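Local atomic coordinates of beta-fructofuranosidase (Bifidobacterium adolescentis, PDB entry 6NOB), a protein that probably hydrolyses terminal beta-D-fructofuranoside residues, as in sucrose, as a member of glycoside hydrolase family 32. Residues S491-Y494 / R495-G499. Numbering follows the deposited sequence.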
loop_
_atom_site.group_PDB
_atom_site.type_symbol
_atom_site.label_atom_id
_atom_site.label_comp_id
_atom_site.label_asym_id
_atom_site.label_seq_id
_atom_site.Cartn_x
_atom_site.Cartn_y
_atom_site.Cartn_z
ATOM N N SER A 491 -17.411 4.355 5.815
ATOM C CA SER A 491 -18.785 3.868 5.884
ATOM C C SER A 491 -19.085 2.857 4.785
ATOM O O SER A 491 -19.858 1.918 5.006
ATOM C CB SER A 491 -19.760 5.049 5.823
ATOM O OG SER A 491 -19.829 5.601 4.519
ATOM N N GLU A 492 -18.467 3.013 3.612
ATOM C CA GLU A 492 -18.735 2.095 2.510
ATOM C C GLU A 492 -18.287 0.673 2.830
ATOM O O GLU A 492 -18.911 -0.290 2.367
ATOM C CB GLU A 492 -18.051 2.590 1.238
ATOM C CG GLU A 492 -18.595 3.903 0.708
ATOM C CD GLU A 492 -17.855 5.104 1.255
ATOM O OE1 GLU A 492 -17.187 4.973 2.303
ATOM O OE2 GLU A 492 -17.932 6.180 0.629
ATOM N N VAL A 493 -17.213 0.518 3.609
ATOM C CA VAL A 493 -16.763 -0.818 3.996
ATOM C C VAL A 493 -17.853 -1.533 4.785
ATOM O O VAL A 493 -18.188 -2.692 4.508
ATOM C CB VAL A 493 -15.447 -0.733 4.790
ATOM C CG1 VAL A 493 -15.240 -1.989 5.627
ATOM C CG2 VAL A 493 -14.275 -0.517 3.846
ATOM N N TYR A 494 -18.436 -0.847 5.772
ATOM C CA TYR A 494 -19.536 -1.430 6.533
ATOM C C TYR A 494 -20.738 -1.718 5.641
ATOM O O TYR A 494 -21.372 -2.773 5.762
ATOM C CB TYR A 494 -19.941 -0.498 7.674
ATOM C CG TYR A 494 -18.872 -0.270 8.722
ATOM C CD1 TYR A 494 -18.538 -1.268 9.631
ATOM C CD2 TYR A 494 -18.219 0.952 8.819
ATOM C CE1 TYR A 494 -17.573 -1.057 10.601
ATOM C CE2 TYR A 494 -17.251 1.170 9.784
ATOM C CZ TYR A 494 -16.933 0.163 10.673
ATOM O OH TYR A 494 -15.971 0.376 11.635
ATOM N N ARG A 495 -21.063 -0.793 4.734
ATOM C CA ARG A 495 -22.251 -0.949 3.901
ATOM C C ARG A 495 -22.112 -2.121 2.936
ATOM O O ARG A 495 -23.063 -2.884 2.741
ATOM C CB ARG A 495 -22.522 0.346 3.133
ATOM C CG ARG A 495 -23.809 0.337 2.306
ATOM C CD ARG A 495 -23.886 1.559 1.394
ATOM N NE ARG A 495 -22.940 1.468 0.283
ATOM C CZ ARG A 495 -22.339 2.512 -0.281
ATOM N NH1 ARG A 495 -22.578 3.738 0.164
ATOM N NH2 ARG A 495 -21.495 2.330 -1.289
ATOM N N GLU A 496 -20.937 -2.286 2.329
ATOM C CA GLU A 496 -20.778 -3.273 1.267
ATOM C C GLU A 496 -20.353 -4.650 1.767
ATOM O O GLU A 496 -20.736 -5.658 1.161
ATOM C CB GLU A 496 -19.760 -2.776 0.234
ATOM C CG GLU A 496 -20.133 -1.459 -0.440
ATOM C CD GLU A 496 -21.418 -1.546 -1.246
ATOM O OE1 GLU A 496 -21.690 -2.616 -1.832
ATOM O OE2 GLU A 496 -22.160 -0.543 -1.291
ATOM N N LEU A 497 -19.584 -4.729 2.857
ATOM C CA LEU A 497 -18.940 -5.981 3.246
ATOM C C LEU A 497 -19.666 -6.750 4.342
ATOM O O LEU A 497 -19.466 -7.965 4.450
ATOM C CB LEU A 497 -17.501 -5.722 3.706
ATOM C CG LEU A 497 -16.522 -5.226 2.641
ATOM C CD1 LEU A 497 -15.104 -5.163 3.196
ATOM C CD2 LEU A 497 -16.582 -6.111 1.407
ATOM N N LEU A 498 -20.488 -6.088 5.154
ATOM C CA LEU A 498 -21.162 -6.761 6.260
ATOM C C LEU A 498 -22.365 -7.546 5.740
ATOM O O LEU A 498 -23.298 -6.973 5.170
ATOM C CB LEU A 498 -21.595 -5.759 7.327
ATOM C CG LEU A 498 -20.619 -5.523 8.480
ATOM C CD1 LEU A 498 -19.264 -5.086 7.947
ATOM C CD2 LEU A 498 -21.188 -4.478 9.415
ATOM N N GLY A 499 -22.338 -8.856 5.954
ATOM C CA GLY A 499 -23.364 -9.767 5.483
ATOM C C GLY A 499 -24.322 -10.200 6.577
ATOM O O GLY A 499 -24.589 -9.473 7.533
#
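Arg495 N, Glu496 N and Leu497 N bond back to Ser491 O, Glu492 O and Val493 O, with Glu496 N to Glu492 O at 2.8 Å, two turns of alpha-helix that end in a weak bond from Leu498 N to Tyr494 O. This short helix is the linker between the family 32 beta-propeller and its C-terminal beta-sandwich, whose edge strand 498-501 follows directly. On the buried flank, Val493 CG1 meets Leu497 CD1 at 4.0 Å, Val493 packing on Pro475 and Leu497 on Leu474 of strand 468-481. Leu498 lies alongside Tyr494, and Leu498 CD2 sits at the ring edge, 4.2 Å from Tyr494 CD1; the phenol OH is hydrogen-bonded to Glu584 and Lys488. Glu492 CB lies above one face of the Arg495 guanidinium, offset toward its rim, and Glu492 CG comes to 3.9 Å from Arg495 NH2, while the carboxylate turns away to a salt bridge with Arg447. Arg495 instead holds its neighbour Glu496, and the bend at chi3 (72°) swings the guanidinium round to it. An alanine in place of Glu496 is likely to leave that guanidinium without this salt-bridge partner and freer to turn. The grip is side-on: Arg495 NE at 2.7 Å and Arg495 NH2 at 2.9 Å both donate to Glu496 OE2 on its anti side, from opposite faces of the carboxylate and each somewhat out of its plane.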